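Local structure of cell envelope-related transcriptional attenuator domain-containing protein (Eubacterium siraeum, 4OBM) at residues 114-119 with 140-145; 121-126 with 134-139. The protein is of unknown function but belongs to the LytR-CpsA-Psr family and so probably takes part in cell-envelope assembly, with a role in transcription regulation also possible. All blocks are in the same frame, centred on the assembly; numbering follows the deposited sequence.

Contacts 1 and 2 are two successive two-stranded antiparallel sheets. Strand 115-119 leads into strand 123-127, the chain turns back along strand 132-139, and after a corner at Thr140 strand 141-143 returns beside 115-119, so contact 2 is nested inside the loop that contact 1 shuts. Their centres lie about 13 Å apart, at about 18 Å and 24 Å from the centre of the chain. Val119 and Gly139 join them through a probable backbone hydrogen bond. Contact 1 rests on helices 145-152 and 164-181, whereas contact 2 is a hairpin at the surface, with Tyr151 of helix 145-152 touching both. Together they form an extension at the edge of the chain, all four segments lying within the LytR-CpsA-Psr family region.

Contact 1 of 2, residues 114-119 with 140-145; sequences NTTLTV and TQIFTA
Leu117 lays its CD1 methyl over one face of the Phe143 ring, offset toward the rim, in a CH-pi contact with CD1 4.0 Å from the ring centroid. The two belong to a two-stranded antiparallel ladder, 115-119 against 141-143, whose short strand axes run 132° apart, well short of exactly antiparallel. Phe143 has CG anti to its carbonyl carbon (chi1 -79°), which runs the ring along the sheet toward Val119, whose CG2 lies at the ring edge, 3.7 Å from Phe143 CZ. Flat and apolar, the ring suits this buried face, where Tyr151 meets it at a shallow angle and helix 145-152 also touches Leu117 and Val119. A serine in place of Phe143 would probably leave Leu117 CD1 and Val119 CG2 without their shared partner and open a gap beside Tyr151. Paired backbone bonds tie Thr115 to Phe143 and Leu117 to Gln141; Phe143 N reaches Thr115 O at 2.8 Å. Beta-branched residues, suited to extended backbone, line the other face: Thr116 CG2 meets Thr140 CG2 at 3.7 Å, while Thr116 OG1 lies against Ile142 CG1. At the end of this row, largely on the solvent side, Thr118 OG1 and Thr140 OG1 share a hydrogen bond of 2.7 Å.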
ATOM      1  N   ASN A 114      16.609  -5.689   1.465  1.00 22.50           N
ATOM      2  CA  ASN A 114      16.761  -4.554   2.373  1.00 21.93           C
ATOM      3  C   ASN A 114      16.383  -3.220   1.719  1.00 29.68           C
ATOM      4  O   ASN A 114      16.448  -3.091   0.503  1.00 30.13           O
ATOM      5  CB  ASN A 114      18.205  -4.461   2.825  1.00 20.46           C
ATOM      6  CG  ASN A 114      18.753  -5.664   3.548  1.00 38.15           C
ATOM      7  OD1 ASN A 114      18.051  -6.364   4.288  1.00 30.75           O
ATOM      8  ND2 ASN A 114      20.046  -5.890   3.388  1.00 29.22           N
ATOM      9  N   THR A 115      16.041  -2.212   2.532  1.00 28.02           N
ATOM     10  CA  THR A 115      15.735  -0.875   2.023  1.00 27.92           C
ATOM     11  C   THR A 115      16.663   0.149   2.697  1.00 31.97           C
ATOM     12  O   THR A 115      16.906   0.073   3.909  1.00 32.19           O
ATOM     13  CB  THR A 115      14.240  -0.535   2.211  1.00 31.47           C
ATOM     14  OG1 THR A 115      13.446  -1.621   1.740  1.00 30.04           O
ATOM     15  CG2 THR A 115      13.830   0.717   1.456  1.00 26.64           C
ATOM     16  N   THR A 116      17.177   1.096   1.904  1.00 28.48           N
ATOM     17  CA  THR A 116      18.039   2.182   2.369  1.00 28.89           C
ATOM     18  C   THR A 116      17.151   3.417   2.605  1.00 33.07           C
ATOM     19  O   THR A 116      16.492   3.890   1.682  1.00 33.74           O
ATOM     20  CB  THR A 116      19.184   2.414   1.386  1.00 34.12           C
ATOM     21  OG1 THR A 116      20.061   1.295   1.464  1.00 36.31           O
ATOM     22  CG2 THR A 116      19.957   3.676   1.678  1.00 30.23           C
ATOM     23  N   LEU A 117      17.109   3.902   3.852  1.00 29.30           N
ATOM     24  CA  LEU A 117      16.260   5.037   4.246  1.00 28.95           C
ATOM     25  C   LEU A 117      17.035   6.090   5.002  1.00 31.04           C
ATOM     26  O   LEU A 117      17.911   5.759   5.808  1.00 29.59           O
ATOM     27  CB  LEU A 117      15.077   4.572   5.128  1.00 28.56           C
ATOM     28  CG  LEU A 117      14.257   3.369   4.644  1.00 32.97           C
ATOM     29  CD1 LEU A 117      13.512   2.718   5.797  1.00 32.11           C
ATOM     30  CD2 LEU A 117      13.317   3.768   3.515  1.00 35.91           C
ATOM     31  N   THR A 118      16.655   7.358   4.793  1.00 28.51           N
ATOM     32  CA  THR A 118      17.236   8.493   5.506  1.00 29.16           C
ATOM     33  C   THR A 118      16.331   8.816   6.699  1.00 32.34           C
ATOM     34  O   THR A 118      15.214   9.303   6.516  1.00 31.03           O
ATOM     35  CB  THR A 118      17.444   9.695   4.565  1.00 35.42           C
ATOM     36  OG1 THR A 118      18.317   9.299   3.512  1.00 39.99           O
ATOM     37  CG2 THR A 118      18.043  10.907   5.287  1.00 32.63           C
ATOM     38  N   VAL A 119      16.823   8.539   7.918  1.00 30.07           N
ATOM     39  CA  VAL A 119      16.124   8.858   9.165  1.00 30.06           C
ATOM     40  C   VAL A 119      16.423  10.356   9.466  1.00 36.70           C
ATOM     41  O   VAL A 119      17.599  10.729   9.592  1.00 35.97           O
ATOM     42  CB  VAL A 119      16.495   7.887  10.318  1.00 33.93           C
ATOM     43  CG1 VAL A 119      15.759   8.250  11.603  1.00 33.87           C
ATOM     44  CG2 VAL A 119      16.184   6.440   9.930  1.00 33.13           C
ATOM     45  N   THR A 140      21.256   8.041   6.645  1.00 30.34           N
ATOM     46  CA  THR A 140      20.960   7.147   5.530  1.00 29.89           C
ATOM     47  C   THR A 140      21.543   5.790   5.910  1.00 34.34           C
ATOM     48  O   THR A 140      22.739   5.675   6.158  1.00 35.29           O
ATOM     49  CB  THR A 140      21.472   7.744   4.211  1.00 31.87           C
ATOM     50  OG1 THR A 140      20.955   9.056   4.103  1.00 31.88           O
ATOM     51  CG2 THR A 140      21.009   6.965   3.004  1.00 30.66           C
ATOM     52  N   GLN A 141      20.676   4.794   6.054  1.00 30.64           N
ATOM     53  CA  GLN A 141      21.051   3.481   6.570  1.00 30.60           C
ATOM     54  C   GLN A 141      20.352   2.334   5.852  1.00 32.68           C
ATOM     55  O   GLN A 141      19.248   2.525   5.339  1.00 31.65           O
ATOM     56  CB  GLN A 141      20.693   3.402   8.072  1.00 31.78           C
ATOM     57  CG  GLN A 141      21.405   4.397   8.985  1.00 42.47           C
ATOM     58  CD  GLN A 141      20.613   4.639  10.245  1.00 53.51           C
ATOM     59  OE1 GLN A 141      20.861   4.026  11.286  1.00 52.84           O
ATOM     60  NE2 GLN A 141      19.636   5.531  10.179  1.00 33.95           N
ATOM     61  N   ILE A 142      20.963   1.122   5.902  1.00 29.33           N
ATOM     62  CA  ILE A 142      20.459  -0.107   5.277  1.00 29.26           C
ATOM     63  C   ILE A 142      19.625  -0.844   6.293  1.00 33.96           C
ATOM     64  O   ILE A 142      20.160  -1.321   7.294  1.00 34.70           O
ATOM     65  CB  ILE A 142      21.598  -1.008   4.687  1.00 33.04           C
ATOM     66  CG1 ILE A 142      22.440  -0.249   3.630  1.00 33.83           C
ATOM     67  CG2 ILE A 142      21.003  -2.296   4.074  1.00 32.50           C
ATOM     68  CD1 ILE A 142      23.908  -0.721   3.498  1.00 38.77           C
ATOM     69  N   PHE A 143      18.320  -0.956   6.034  1.00 29.36           N
ATOM     70  CA  PHE A 143      17.397  -1.586   6.974  1.00 28.69           C
ATOM     71  C   PHE A 143      17.115  -3.042   6.638  1.00 33.68           C
ATOM     72  O   PHE A 143      16.632  -3.330   5.548  1.00 33.76           O
ATOM     73  CB  PHE A 143      16.067  -0.805   7.030  1.00 29.20           C
ATOM     74  CG  PHE A 143      16.075   0.451   7.872  1.00 30.13           C
ATOM     75  CD1 PHE A 143      16.726   1.603   7.432  1.00 32.00           C
ATOM     76  CD2 PHE A 143      15.385   0.503   9.081  1.00 31.92           C
ATOM     77  CE1 PHE A 143      16.739   2.762   8.215  1.00 32.21           C
ATOM     78  CE2 PHE A 143      15.390   1.671   9.859  1.00 33.87           C
ATOM     79  CZ  PHE A 143      16.073   2.788   9.422  1.00 31.15           C
ATOM     80  N   THR A 144      17.367  -3.954   7.599  1.00 30.69           N
ATOM     81  CA  THR A 144      17.032  -5.368   7.444  1.00 30.41           C
ATOM     82  C   THR A 144      15.537  -5.518   7.793  1.00 33.57           C
ATOM     83  O   THR A 144      14.935  -4.559   8.276  1.00 33.29           O
ATOM     84  CB  THR A 144      17.952  -6.283   8.258  1.00 39.83           C
ATOM     85  OG1 THR A 144      17.940  -5.885   9.620  1.00 40.25           O
ATOM     86  CG2 THR A 144      19.378  -6.339   7.706  1.00 38.02           C
ATOM     87  N   ALA A 145      14.931  -6.689   7.497  1.00 29.66           N
ATOM     88  CA  ALA A 145      13.512  -7.010   7.695  1.00 28.53           C
ATOM     89  C   ALA A 145      12.958  -6.544   9.044  1.00 31.26           C
ATOM     90  O   ALA A 145      11.990  -5.777   9.050  1.00 30.42           O
ATOM     91  CB  ALA A 145      13.293  -8.501   7.548  1.00 29.16           C
TER

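Contact 2 of 2, residues 121-126 with 134-139; sequences SEIKYE and TIIKKG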
ATOM      1  N   SER A 121      15.821  12.404  12.075  1.00 35.01           N
ATOM      2  CA  SER A 121      16.357  12.673  13.412  1.00 35.22           C
ATOM      3  C   SER A 121      16.304  11.403  14.261  1.00 36.57           C
ATOM      4  O   SER A 121      15.457  10.541  14.010  1.00 35.85           O
ATOM      5  CB  SER A 121      15.603  13.817  14.083  1.00 40.56           C
ATOM      6  OG  SER A 121      14.252  13.467  14.330  1.00 52.99           O
ATOM      7  N   GLU A 122      17.229  11.261  15.233  1.00 31.96           N
ATOM      8  CA  GLU A 122      17.295  10.070  16.080  1.00 31.53           C
ATOM      9  C   GLU A 122      15.980   9.824  16.859  1.00 38.06           C
ATOM     10  O   GLU A 122      15.403  10.757  17.429  1.00 38.07           O
ATOM     11  CB  GLU A 122      18.463  10.154  17.075  1.00 33.03           C
ATOM     12  CG  GLU A 122      18.716   8.829  17.783  1.00 33.86           C
ATOM     13  CD  GLU A 122      19.272   8.844  19.188  1.00 43.57           C
ATOM     14  OE1 GLU A 122      18.867   9.707  20.000  1.00 43.41           O
ATOM     15  OE2 GLU A 122      20.033   7.904  19.510  1.00 40.97           O
ATOM     16  N   ILE A 123      15.533   8.557  16.882  1.00 35.60           N
ATOM     17  CA  ILE A 123      14.354   8.113  17.631  1.00 35.58           C
ATOM     18  C   ILE A 123      14.828   7.231  18.791  1.00 39.36           C
ATOM     19  O   ILE A 123      15.626   6.317  18.589  1.00 39.05           O
ATOM     20  CB  ILE A 123      13.319   7.375  16.722  1.00 38.69           C
ATOM     21  CG1 ILE A 123      12.896   8.251  15.504  1.00 39.47           C
ATOM     22  CG2 ILE A 123      12.077   6.923  17.531  1.00 39.82           C
ATOM     23  CD1 ILE A 123      12.553   7.465  14.269  1.00 44.34           C
ATOM     24  N   LYS A 124      14.363   7.532  19.999  1.00 36.90           N
ATOM     25  CA  LYS A 124      14.583   6.730  21.208  1.00 37.01           C
ATOM     26  C   LYS A 124      13.195   6.575  21.818  1.00 42.72           C
ATOM     27  O   LYS A 124      12.776   7.427  22.610  1.00 43.66           O
ATOM     28  CB  LYS A 124      15.614   7.364  22.175  1.00 39.87           C
ATOM     29  CG  LYS A 124      17.075   7.233  21.732  1.00 45.36           C
ATOM     30  CD  LYS A 124      18.030   7.236  22.929  1.00 45.06           C
ATOM     31  CE  LYS A 124      19.503   7.319  22.567  1.00 40.63           C
ATOM     32  NZ  LYS A 124      20.024   8.725  22.524  1.00 26.48           N
ATOM     33  N   TYR A 125      12.418   5.579  21.325  1.00 38.99           N
ATOM     34  CA  TYR A 125      11.035   5.395  21.772  1.00 38.53           C
ATOM     35  C   TYR A 125      10.957   4.545  23.033  1.00 41.19           C
ATOM     36  O   TYR A 125      11.378   3.387  23.038  1.00 38.73           O
ATOM     37  CB  TYR A 125      10.128   4.810  20.663  1.00 39.79           C
ATOM     38  CG  TYR A 125       8.711   4.533  21.134  1.00 42.10           C
ATOM     39  CD1 TYR A 125       7.855   5.574  21.488  1.00 44.64           C
ATOM     40  CD2 TYR A 125       8.247   3.229  21.282  1.00 42.57           C
ATOM     41  CE1 TYR A 125       6.576   5.323  21.987  1.00 45.86           C
ATOM     42  CE2 TYR A 125       6.967   2.966  21.773  1.00 43.72           C
ATOM     43  CZ  TYR A 125       6.133   4.017  22.124  1.00 51.12           C
ATOM     44  OH  TYR A 125       4.865   3.769  22.602  1.00 49.76           O
ATOM     45  N   GLU A 126      10.389   5.136  24.099  1.00 40.13           N
ATOM     46  CA  GLU A 126      10.161   4.452  25.374  1.00 41.32           C
ATOM     47  C   GLU A 126       8.749   3.848  25.355  1.00 43.87           C
ATOM     48  O   GLU A 126       7.754   4.575  25.473  1.00 42.83           O
ATOM     49  CB  GLU A 126      10.401   5.368  26.592  1.00 44.12           C
ATOM     50  CG  GLU A 126      10.156   6.859  26.373  1.00 60.93           C
ATOM     51  CD  GLU A 126      10.713   7.809  27.424  1.00 86.70           C
ATOM     52  OE1 GLU A 126      11.412   7.347  28.358  1.00 86.92           O
ATOM     53  OE2 GLU A 126      10.456   9.029  27.302  1.00 77.49           O
ATOM     54  N   THR A 134      13.283   1.580  21.992  1.00 41.80           N
ATOM     55  CA  THR A 134      13.588   1.339  20.579  1.00 40.11           C
ATOM     56  C   THR A 134      14.464   2.488  20.112  1.00 42.70           C
ATOM     57  O   THR A 134      14.036   3.640  20.198  1.00 40.97           O
ATOM     58  CB  THR A 134      12.284   1.216  19.750  1.00 44.95           C
ATOM     59  OG1 THR A 134      11.448   0.206  20.303  1.00 41.86           O
ATOM     60  CG2 THR A 134      12.543   0.936  18.263  1.00 42.97           C
ATOM     61  N   ILE A 135      15.696   2.190  19.656  1.00 40.72           N
ATOM     62  CA  ILE A 135      16.638   3.224  19.201  1.00 40.60           C
ATOM     63  C   ILE A 135      16.862   3.129  17.706  1.00 42.10           C
ATOM     64  O   ILE A 135      17.507   2.193  17.251  1.00 41.05           O
ATOM     65  CB  ILE A 135      18.027   3.214  19.933  1.00 44.93           C
ATOM     66  CG1 ILE A 135      18.002   2.725  21.405  1.00 46.29           C
ATOM     67  CG2 ILE A 135      18.809   4.527  19.726  1.00 46.88           C
ATOM     68  CD1 ILE A 135      17.339   3.578  22.398  1.00 55.56           C
ATOM     69  N   ILE A 136      16.406   4.143  16.963  1.00 37.89           N
ATOM     70  CA  ILE A 136      16.628   4.283  15.521  1.00 36.14           C
ATOM     71  C   ILE A 136      17.522   5.522  15.348  1.00 36.30           C
ATOM     72  O   ILE A 136      17.132   6.624  15.732  1.00 34.99           O
ATOM     73  CB  ILE A 136      15.302   4.351  14.723  1.00 38.92           C
ATOM     74  CG1 ILE A 136      14.516   3.013  14.873  1.00 39.69           C
ATOM     75  CG2 ILE A 136      15.563   4.674  13.241  1.00 38.74           C
ATOM     76  CD1 ILE A 136      13.039   3.097  14.651  1.00 36.42           C
ATOM     77  N   LYS A 137      18.740   5.325  14.838  1.00 31.20           N
ATOM     78  CA  LYS A 137      19.679   6.431  14.690  1.00 30.49           C
ATOM     79  C   LYS A 137      19.376   7.229  13.435  1.00 32.42           C
ATOM     80  O   LYS A 137      18.712   6.742  12.518  1.00 30.35           O
ATOM     81  CB  LYS A 137      21.142   5.944  14.700  1.00 33.13           C
ATOM     82  CG  LYS A 137      21.541   5.198  15.976  1.00 33.10           C
ATOM     83  CD  LYS A 137      21.808   6.106  17.156  1.00 34.80           C
ATOM     84  CE  LYS A 137      22.299   5.315  18.337  1.00 31.53           C
ATOM     85  NZ  LYS A 137      22.352   6.149  19.569  1.00 37.46           N
ATOM     86  N   LYS A 138      19.809   8.489  13.445  1.00 30.07           N
ATOM     87  CA  LYS A 138      19.658   9.445  12.353  1.00 29.69           C
ATOM     88  C   LYS A 138      20.607   9.035  11.223  1.00 33.26           C
ATOM     89  O   LYS A 138      21.665   8.450  11.503  1.00 32.81           O
ATOM     90  CB  LYS A 138      19.992  10.864  12.886  1.00 31.55           C
ATOM     91  CG  LYS A 138      19.905  11.994  11.856  1.00 32.59           C
ATOM     92  CD  LYS A 138      20.341  13.341  12.411  1.00 33.03           C
ATOM     93  CE  LYS A 138      20.400  14.337  11.277  1.00 35.67           C
ATOM     94  NZ  LYS A 138      20.582  15.729  11.755  1.00 36.08           N
ATOM     95  N   GLY A 139      20.233   9.345   9.980  1.00 29.51           N
ATOM     96  CA  GLY A 139      21.077   9.091   8.816  1.00 29.30           C
ATOM     97  C   GLY A 139      20.564   8.098   7.800  1.00 32.56           C
ATOM     98  O   GLY A 139      19.573   7.399   8.038  1.00 30.42           O
TER
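One carboxylate, that of Glu122, holds two lysines from the two arms of the hairpin. Lys137 NZ meets Glu122 OE2 nearly head-on to its C-O bond at 2.9 Å, while Lys124 NZ reaches Glu122 OE1 on its syn lone pair, also at 2.9 Å, with a weak second bond to OE2. Glu122 turns CG away from its backbone N (chi1 -169°) and runs on extended, which lays it alongside Lys137, pointing the same way. Lys137 gets there by bending at chi2 (-77°). The aliphatic part of Lys124 also crosses Ile135, its CG 3.7 Å from Ile135 CD1, so a long chain with a charged end suits this exposed face. On the other face Ile123 and Ile136 stand side by side, CB to CB 4.1 Å, and both touch Leu154 and Tyr151, a place for branched apolar groups. Between the faces, paired backbone bonds join Ile123 to Ile136 and Tyr125 to Thr134; Ile123 N to Ile136 O is 2.8 Å. With Lys124 NZ and Lys137 NZ 4.6 Å apart around it, the carboxylate of Glu122 probably stays ionised and balances part of their positive charge.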